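Local coordinates for uncharacterized protein (Bacteroides ovatus, PDB 4DQA) that is of unknown function but, with an N-terminal beta domain joined to a concanavalin A-like lectin/glucanase domain, probably binds carbohydrate, at residues Ser13-Phe18 with Tyr130-Lys135; Val26-Leu31 with Asn92-Leu97. All blocks are in the same frame, centred on the assembly; numbering follows the deposited sequence. Where two conformers were deposited one is given.

Contact 1: Ser13-Phe18 with Tyr130-Lys135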
ATOM      1  N   SER A  13      -1.475   8.146  31.784  1.00 36.54           N
ATOM      2  CA  SER A  13      -1.350   8.485  30.369  1.00 47.90           C
ATOM      3  C   SER A  13      -2.045   7.401  29.574  1.00 49.05           C
ATOM      4  O   SER A  13      -1.741   6.213  29.716  1.00 41.45           O
ATOM      5  CB  SER A  13       0.118   8.604  29.941  1.00 49.49           C
ATOM      6  N   LYS A  14      -2.984   7.830  28.741  1.00 53.42           N
ATOM      7  CA  LYS A  14      -3.828   6.918  27.992  1.00 44.02           C
ATOM      8  C   LYS A  14      -3.065   6.228  26.860  1.00 43.20           C
ATOM      9  O   LYS A  14      -3.312   5.065  26.614  1.00 24.72           O
ATOM     10  CB  LYS A  14      -5.023   7.682  27.413  1.00 46.83           C
ATOM     11  CG  LYS A  14      -6.026   6.804  26.671  1.00 47.51           C
ATOM     12  CD  LYS A  14      -7.029   7.653  25.880  1.00 43.99           C
ATOM     13  CE  LYS A  14      -8.082   6.791  25.151  1.00 48.31           C
ATOM     14  NZ  LYS A  14      -9.085   7.598  24.346  1.00 50.77           N
ATOM     15  N   GLU A  15      -2.138   6.939  26.204  1.00 42.45           N
ATOM     16  CA  GLU A  15      -1.564   6.499  24.924  1.00 37.55           C
ATOM     17  C   GLU A  15      -0.050   6.695  24.793  1.00 37.79           C
ATOM     18  O   GLU A  15       0.492   7.723  25.202  1.00 46.00           O
ATOM     19  CB  GLU A  15      -2.228   7.261  23.767  1.00 32.93           C
ATOM     20  CG  GLU A  15      -3.738   7.227  23.770  1.00 34.02           C
ATOM     21  CD  GLU A  15      -4.330   7.794  22.496  1.00 42.81           C
ATOM     22  OE1 GLU A  15      -3.629   8.529  21.761  1.00 51.56           O
ATOM     23  OE2 GLU A  15      -5.509   7.496  22.233  1.00 38.34           O
ATOM     24  N   TYR A  16       0.607   5.708  24.185  1.00 29.90           N
ATOM     25  CA  TYR A  16       2.044   5.768  23.874  1.00 28.26           C
ATOM     26  C   TYR A  16       2.314   5.289  22.452  1.00 32.40           C
ATOM     27  O   TYR A  16       1.660   4.373  21.976  1.00 28.48           O
ATOM     28  CB  TYR A  16       2.833   4.888  24.847  1.00 31.68           C
ATOM     29  CG  TYR A  16       2.894   5.463  26.232  1.00 41.08           C
ATOM     30  CD1 TYR A  16       1.915   5.169  27.169  1.00 39.50           C
ATOM     31  CD2 TYR A  16       3.921   6.330  26.600  1.00 45.69           C
ATOM     32  CE1 TYR A  16       1.962   5.706  28.452  1.00 47.54           C
ATOM     33  CE2 TYR A  16       3.977   6.876  27.875  1.00 51.57           C
ATOM     34  CZ  TYR A  16       2.996   6.562  28.794  1.00 50.68           C
ATOM     35  OH  TYR A  16       3.057   7.109  30.059  1.00 57.32           O
ATOM     36  N   ASN A  17       3.280   5.904  21.785  1.00 26.91           N
ATOM     37  CA  ASN A  17       3.609   5.584  20.399  1.00 32.52           C
ATOM     38  C   ASN A  17       5.040   5.102  20.254  1.00 33.79           C
ATOM     39  O   ASN A  17       5.967   5.732  20.759  1.00 42.03           O
ATOM     40  CB  ASN A  17       3.399   6.804  19.502  1.00 37.95           C
ATOM     41  CG  ASN A  17       1.949   7.239  19.455  1.00 45.80           C
ATOM     42  OD1 ASN A  17       1.179   6.774  18.615  1.00 50.73           O
ATOM     43  ND2 ASN A  17       1.567   8.128  20.363  1.00 50.56           N
ATOM     44  N   PHE A  18       5.209   3.986  19.548  1.00 28.20           N
ATOM     45  CA  PHE A  18       6.516   3.382  19.317  1.00 31.23           C
ATOM     46  C   PHE A  18       6.680   3.112  17.835  1.00 31.88           C
ATOM     47  O   PHE A  18       5.704   2.894  17.125  1.00 31.36           O
ATOM     48  CB  PHE A  18       6.665   2.067  20.081  1.00 34.98           C
ATOM     49  CG  PHE A  18       6.524   2.203  21.563  1.00 39.12           C
ATOM     50  CD1 PHE A  18       7.481   2.871  22.308  1.00 44.66           C
ATOM     51  CD2 PHE A  18       5.442   1.644  22.220  1.00 39.53           C
ATOM     52  CE1 PHE A  18       7.347   2.985  23.684  1.00 46.55           C
ATOM     53  CE2 PHE A  18       5.315   1.752  23.590  1.00 41.55           C
ATOM     54  CZ  PHE A  18       6.261   2.425  24.321  1.00 38.95           C
ATOM     55  N   TYR A 130      -3.115   2.334  26.031  1.00 17.81           N
ATOM     56  CA  TYR A 130      -2.972   1.965  24.625  1.00 19.25           C
ATOM     57  C   TYR A 130      -1.551   2.214  24.151  1.00 17.65           C
ATOM     58  O   TYR A 130      -1.021   3.315  24.291  1.00 19.86           O
ATOM     59  CB  TYR A 130      -3.940   2.770  23.755  1.00 18.88           C
ATOM     60  CG  TYR A 130      -5.399   2.592  24.088  1.00 18.30           C
ATOM     61  CD1 TYR A 130      -5.991   3.308  25.125  1.00 21.66           C
ATOM     62  CD2 TYR A 130      -6.197   1.732  23.358  1.00 19.73           C
ATOM     63  CE1 TYR A 130      -7.311   3.156  25.432  1.00 19.65           C
ATOM     64  CE2 TYR A 130      -7.531   1.588  23.652  1.00 20.25           C
ATOM     65  CZ  TYR A 130      -8.081   2.287  24.709  1.00 18.72           C
ATOM     66  OH  TYR A 130      -9.425   2.139  25.029  1.00 21.58           O
ATOM     67  N   PHE A 131      -0.913   1.166  23.661  1.00 17.07           N
ATOM     68  CA  PHE A 131       0.431   1.268  23.136  1.00 19.60           C
ATOM     69  C   PHE A 131       0.371   1.026  21.637  1.00 20.92           C
ATOM     70  O   PHE A 131      -0.082  -0.011  21.195  1.00 20.46           O
ATOM     71  CB  PHE A 131       1.321   0.243  23.824  1.00 19.31           C
ATOM     72  CG  PHE A 131       1.396   0.449  25.317  1.00 19.55           C
ATOM     73  CD1 PHE A 131       2.340   1.318  25.870  1.00 21.56           C
ATOM     74  CD2 PHE A 131       0.485  -0.157  26.147  1.00 19.70           C
ATOM     75  CE1 PHE A 131       2.389   1.524  27.250  1.00 24.07           C
ATOM     76  CE2 PHE A 131       0.531   0.049  27.529  1.00 23.46           C
ATOM     77  CZ  PHE A 131       1.475   0.898  28.069  1.00 26.11           C
ATOM     78  N   PHE A 132       0.815   2.012  20.875  1.00 20.96           N
ATOM     79  CA  PHE A 132       0.695   1.980  19.427  1.00 21.91           C
ATOM     80  C   PHE A 132       2.062   1.733  18.804  1.00 22.96           C
ATOM     81  O   PHE A 132       3.099   2.225  19.278  1.00 25.00           O
ATOM     82  CB  PHE A 132       0.113   3.293  18.931  1.00 21.16           C
ATOM     83  CG  PHE A 132      -1.271   3.558  19.421  1.00 21.37           C
ATOM     84  CD1 PHE A 132      -2.349   2.929  18.842  1.00 25.92           C
ATOM     85  CD2 PHE A 132      -1.505   4.444  20.455  1.00 25.12           C
ATOM     86  CE1 PHE A 132      -3.628   3.176  19.274  1.00 29.17           C
ATOM     87  CE2 PHE A 132      -2.782   4.695  20.896  1.00 28.04           C
ATOM     88  CZ  PHE A 132      -3.853   4.056  20.307  1.00 23.33           C
ATOM     89  N   PHE A 133       2.062   0.940  17.738  1.00 25.22           N
ATOM     90  CA  PHE A 133       3.299   0.559  17.063  1.00 25.76           C
ATOM     91  C   PHE A 133       3.109   0.785  15.576  1.00 28.37           C
ATOM     92  O   PHE A 133       2.176   0.262  14.967  1.00 29.06           O
ATOM     93  CB  PHE A 133       3.620  -0.906  17.338  1.00 26.88           C
ATOM     94  CG  PHE A 133       3.714  -1.232  18.785  1.00 24.63           C
ATOM     95  CD1 PHE A 133       2.561  -1.503  19.523  1.00 30.38           C
ATOM     96  CD2 PHE A 133       4.936  -1.243  19.440  1.00 32.98           C
ATOM     97  CE1 PHE A 133       2.638  -1.789  20.873  1.00 34.90           C
ATOM     98  CE2 PHE A 133       5.005  -1.528  20.794  1.00 34.72           C
ATOM     99  CZ  PHE A 133       3.858  -1.794  21.505  1.00 35.88           C
ATOM    100  N   SER A 134       3.968   1.610  14.993  1.00 26.80           N
ATOM    101  CA  SER A 134       3.887   1.863  13.572  1.00 27.69           C
ATOM    102  C   SER A 134       4.981   1.060  12.879  1.00 28.04           C
ATOM    103  O   SER A 134       6.103   0.925  13.386  1.00 28.43           O
ATOM    104  CB  SER A 134       4.041   3.350  13.294  1.00 35.72           C
ATOM    105  OG  SER A 134       5.184   3.876  13.948  1.00 42.53           O
ATOM    106  N   LYS A 135       4.639   0.476  11.741  1.00 31.30           N
ATOM    107  CA  LYS A 135       5.645  -0.224  10.971  1.00 27.42           C
ATOM    108  C   LYS A 135       5.558   0.246   9.535  1.00 24.07           C
ATOM    109  O   LYS A 135       4.658  -0.144   8.802  1.00 23.76           O
ATOM    110  CB  LYS A 135       5.489  -1.721  11.054  1.00 29.32           C
ATOM    111  CG  LYS A 135       6.755  -2.419  10.589  1.00 33.42           C
ATOM    112  CD  LYS A 135       6.691  -3.919  10.783  1.00 43.07           C
ATOM    113  CE  LYS A 135       7.981  -4.577  10.319  1.00 43.01           C
ATOM    114  NZ  LYS A 135       7.954  -6.053  10.498  1.00 42.52           N
TER
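A parallel strand pair of the N-terminal beta-sandwich, an E-set-like domain, brings residues 13-18 alongside 130-135. Glu15 to Phe18 pair in order with Tyr130 to Phe133, and their backbone bonds form the alternating ladder of a parallel sheet. Tyr130 N donates to Lys14 O at 2.8 Å; Tyr16 N donates to Tyr130 O, and Phe132 N to Tyr16 O, Phe18 N reaches Phe132 O, and Ser134 N closes on Phe18 O at 3.0 Å. Alternation sends Tyr16, Phe18, Phe131 and Phe133 to one face, and Glu15, Asn17, Tyr130 and Phe132 to the other. On the first face, the rings of Tyr16 and Phe131 are nearly parallel, 13° apart, but so far slid that they barely overlap; Tyr16 CD1 meets Phe131 CE1 at 3.7 Å. Phe18 lies beside two rings of the facing strand: its CE2 comes edge-on to Phe131 CD1 at 3.8 Å, while its CD2 reaches Phe133 CE2 at 3.5 Å with the planes inclined by 31°. Its CG stands anti to the carbonyl carbon (chi1 -60°), as do those of both partners, and this shared torsion lets the three, already on one face, lie side by side. Across the sheet, the Glu15 chain runs past the rim of Phe132, CD lying 3.8 Å from CE2. The long methylene chain of Lys14 suits the edge of the pair: CE rests 3.7 Å from Tyr130 CE1, so a lysine can pack against an aromatic ring and still end in a charge. The two faces thus differ in chemistry: Phe18, Phe131 and Phe133 meet strand 27-35 in the sandwich interior, whereas opposite them Tyr130 packs on helix 52-62 and Glu15 OE2 is hydrogen-bonded to its Tyr58, beside a buried Phe132.

Contact 2: Val26-Leu31 with Asn92-Leu97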
ATOM      1  N   VAL A  26      12.153  -7.620  18.856  1.00 38.95           N
ATOM      2  CA  VAL A  26      11.764  -7.646  20.265  1.00 33.59           C
ATOM      3  C   VAL A  26      11.963  -6.260  20.879  1.00 33.24           C
ATOM      4  O   VAL A  26      12.979  -5.607  20.630  1.00 40.12           O
ATOM      5  CB  VAL A  26      12.614  -8.673  21.041  1.00 39.26           C
ATOM      6  CG1 VAL A  26      12.298  -8.622  22.526  1.00 41.63           C
ATOM      7  CG2 VAL A  26      12.379 -10.068  20.497  1.00 41.72           C
HETATM    8  N   MSE A  27      10.997  -5.792  21.663  1.00 30.78           N
HETATM    9  CA  MSE A  27      11.214  -4.577  22.425  1.00 32.49           C
HETATM   10  C   MSE A  27      10.511  -4.673  23.767  1.00 28.02           C
HETATM   11  O   MSE A  27       9.593  -5.472  23.936  1.00 30.17           O
HETATM   12  CB  MSE A  27      10.746  -3.346  21.656  1.00 39.41           C
HETATM   13  CG  MSE A  27       9.269  -3.249  21.504  1.00 41.34           C
HETATM   14 SE   MSE A  27       8.752  -1.439  21.021  0.75 57.17          SE
HETATM   15  CE  MSE A  27       9.265  -0.532  22.675  1.00 56.95           C
ATOM     16  N   THR A  28      10.961  -3.862  24.717  1.00 30.38           N
ATOM     17  CA  THR A  28      10.361  -3.840  26.040  1.00 28.76           C
ATOM     18  C   THR A  28       9.897  -2.434  26.363  1.00 25.88           C
ATOM     19  O   THR A  28      10.494  -1.451  25.923  1.00 30.33           O
ATOM     20  CB  THR A  28      11.365  -4.288  27.120  1.00 29.75           C
ATOM     21  OG1 THR A  28      12.528  -3.450  27.071  1.00 33.68           O
ATOM     22  CG2 THR A  28      11.767  -5.729  26.904  1.00 30.77           C
ATOM     23  N   PHE A  29       8.810  -2.347  27.118  1.00 23.21           N
ATOM     24  CA  PHE A  29       8.362  -1.075  27.653  1.00 22.57           C
ATOM     25  C   PHE A  29       7.768  -1.243  29.051  1.00 22.01           C
ATOM     26  O   PHE A  29       7.447  -2.364  29.488  1.00 24.37           O
ATOM     27  CB  PHE A  29       7.362  -0.400  26.686  1.00 26.70           C
ATOM     28  CG  PHE A  29       6.054  -1.138  26.526  1.00 26.51           C
ATOM     29  CD1 PHE A  29       4.990  -0.872  27.360  1.00 24.98           C
ATOM     30  CD2 PHE A  29       5.884  -2.075  25.525  1.00 33.00           C
ATOM     31  CE1 PHE A  29       3.781  -1.532  27.221  1.00 32.92           C
ATOM     32  CE2 PHE A  29       4.672  -2.729  25.385  1.00 26.81           C
ATOM     33  CZ  PHE A  29       3.629  -2.459  26.235  1.00 30.63           C
ATOM     34  N   ASP A  30       7.641  -0.119  29.745  1.00 22.73           N
ATOM     35  CA  ASP A  30       7.210  -0.074  31.132  1.00 22.72           C
ATOM     36  C   ASP A  30       5.706   0.098  31.191  1.00 21.72           C
ATOM     37  O   ASP A  30       5.124   0.870  30.420  1.00 21.48           O
ATOM     38  CB  ASP A  30       7.893   1.087  31.856  1.00 22.06           C
ATOM     39  CG  ASP A  30       9.402   0.893  31.992  1.00 31.81           C
ATOM     40  OD1 ASP A  30       9.868  -0.266  31.999  1.00 30.47           O
ATOM     41  OD2 ASP A  30      10.121   1.908  32.096  1.00 40.49           O
ATOM     42  N   LEU A  31       5.093  -0.620  32.118  1.00 17.92           N
ATOM     43  CA  LEU A  31       3.667  -0.546  32.363  1.00 18.75           C
ATOM     44  C   LEU A  31       3.450  -0.175  33.821  1.00 18.62           C
ATOM     45  O   LEU A  31       3.850  -0.929  34.731  1.00 18.65           O
ATOM     46  CB  LEU A  31       3.013  -1.884  32.053  1.00 17.97           C
ATOM     47  CG  LEU A  31       1.506  -1.937  32.238  1.00 18.37           C
ATOM     48  CD1 LEU A  31       0.850  -0.999  31.239  1.00 22.88           C
ATOM     49  CD2 LEU A  31       1.049  -3.379  32.073  1.00 24.60           C
ATOM     50  N   ASN A  92       6.782  -0.869  38.773  1.00 19.88           N
ATOM     51  CA  ASN A  92       6.813  -1.120  37.356  1.00 21.53           C
ATOM     52  C   ASN A  92       6.765  -2.598  36.984  1.00 20.91           C
ATOM     53  O   ASN A  92       7.360  -3.475  37.649  1.00 20.80           O
ATOM     54  CB  ASN A  92       8.091  -0.518  36.783  1.00 23.18           C
ATOM     55  CG  ASN A  92       8.128  -0.570  35.280  1.00 28.80           C
ATOM     56  OD1 ASN A  92       7.335   0.090  34.608  1.00 28.34           O
ATOM     57  ND2 ASN A  92       9.048  -1.355  34.738  1.00 24.76           N
ATOM     58  N   ILE A  93       6.063  -2.866  35.902  1.00 20.98           N
ATOM     59  CA  ILE A  93       6.070  -4.151  35.234  1.00 18.96           C
ATOM     60  C   ILE A  93       6.687  -3.951  33.858  1.00 19.88           C
ATOM     61  O   ILE A  93       6.454  -2.923  33.227  1.00 22.09           O
ATOM     62  CB  ILE A  93       4.613  -4.641  35.061  1.00 27.23           C
ATOM     63  CG1 ILE A  93       4.092  -5.095  36.417  1.00 29.44           C
ATOM     64  CG2 ILE A  93       4.488  -5.691  33.965  1.00 31.95           C
ATOM     65  CD1 ILE A  93       4.857  -6.165  37.004  1.00 37.40           C
ATOM     66  N   GLU A  94       7.478  -4.908  33.381  1.00 19.14           N
ATOM     67  CA  GLU A  94       8.059  -4.807  32.039  1.00 21.13           C
ATOM     68  C   GLU A  94       7.260  -5.666  31.075  1.00 24.10           C
ATOM     69  O   GLU A  94       6.999  -6.836  31.336  1.00 24.06           O
ATOM     70  CB  GLU A  94       9.540  -5.223  32.052  1.00 23.70           C
ATOM     71  CG  GLU A  94      10.281  -4.933  30.793  1.00 31.34           C
ATOM     72  CD  GLU A  94      11.787  -5.139  30.947  1.00 45.15           C
ATOM     73  OE1 GLU A  94      12.254  -6.250  30.649  1.00 37.41           O
ATOM     74  OE2 GLU A  94      12.476  -4.189  31.380  1.00 49.89           O
ATOM     75  N   VAL A  95       6.867  -5.073  29.954  1.00 20.53           N
ATOM     76  CA  VAL A  95       6.177  -5.783  28.897  1.00 20.62           C
ATOM     77  C   VAL A  95       7.170  -6.051  27.779  1.00 23.45           C
ATOM     78  O   VAL A  95       7.863  -5.141  27.321  1.00 24.32           O
ATOM     79  CB  VAL A  95       5.009  -4.961  28.326  1.00 21.74           C
ATOM     80  CG1 VAL A  95       4.290  -5.735  27.226  1.00 24.98           C
ATOM     81  CG2 VAL A  95       4.021  -4.560  29.424  1.00 23.22           C
ATOM     82  N   GLU A  96       7.249  -7.302  27.353  1.00 24.64           N
ATOM     83  CA  GLU A  96       8.121  -7.674  26.251  1.00 26.75           C
ATOM     84  C   GLU A  96       7.280  -8.073  25.061  1.00 29.09           C
ATOM     85  O   GLU A  96       6.440  -8.971  25.143  1.00 27.58           O
ATOM     86  CB  GLU A  96       9.016  -8.841  26.642  1.00 28.77           C
ATOM     87  CG  GLU A  96       9.969  -9.278  25.521  1.00 32.00           C
ATOM     88  CD  GLU A  96      10.520 -10.683  25.730  1.00 41.92           C
ATOM     89  OE1 GLU A  96       9.771 -11.667  25.515  1.00 42.72           O
ATOM     90  OE2 GLU A  96      11.700 -10.797  26.115  1.00 43.15           O
ATOM     91  N   LEU A  97       7.532  -7.403  23.944  1.00 27.50           N
ATOM     92  CA  LEU A  97       6.814  -7.672  22.714  0.50 30.45           C
ATOM     93  C   LEU A  97       7.767  -8.332  21.721  1.00 28.90           C
ATOM     94  O   LEU A  97       8.830  -7.795  21.423  1.00 33.18           O
ATOM     95  CB  LEU A  97       6.266  -6.362  22.159  0.50 31.45           C
ATOM     96  CG  LEU A  97       5.207  -6.410  21.058  0.50 26.00           C
ATOM     97  CD1 LEU A  97       3.993  -7.249  21.443  0.50 32.01           C
ATOM     98  CD2 LEU A  97       4.802  -4.989  20.756  0.50 22.29           C
TER
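Residues 26-31 and 92-97 run antiparallel, with the short strand axes 4.7 Å apart at closest and their directions 150° from each other, in one sheet of the N-terminal beta sandwich. Three hydrogen-bonded pairs, Met27-Leu97, Phe29-Val95 and Leu31-Ile93, alternate with the non-hydrogen-bonded pairs Thr28-Glu96 and Asp30-Glu94. Each hydrogen-bonded pair contributes two backbone bonds; Val95 N to Phe29 O, at 2.8 Å, is nearly straight. The side chains of these pairs, selenomethionine Met27 among them, are apolar and suit the interior face, where Phe29 and Leu31 pack against Phe131 of strand 128-135 and Tyr47, respectively. Thr28, Asp30, Glu94 and Glu96 occupy the outer, polar face, where the Thr28 methyl CG2 approaches Glu94 OE1 at 3.8 Å. At the far end, Asn92 ND2 gives a weak bond to Asp30 OD1 (3.1 Å), the amide and carboxylate planes standing almost perpendicular. On the interior face, Phe29 places CG between its backbone N and carbonyl carbon (chi1 66°), which swings the ring across toward the neighbouring strand. There Val95 CB sits over one ring face in a CH-pi contact, 3.7 Å from the centroid of the Phe29 ring.

In the fold
The two contacts belong to different sheets of the N-terminal domain, and their centres are 12 Å apart. Along the chain, strand 15-19 of contact 1 is followed directly by strand 27-35 of contact 2; strand 93-97 follows after a helix and several other strands, and strand 128-135 comes last of the four, so contact 2 is nested inside the loop closed by contact 1. The sheets meet through their apolar faces: Phe131 CE1 lies 3.4 Å from Phe29 CE1, and Phe131 CZ is 3.7 Å from Leu31 CD1. Phe133 also touches the selenium of Met27. Together the contacts therefore build part of the hydrophobic core between the two layers of the sandwich, joining its early and late strands.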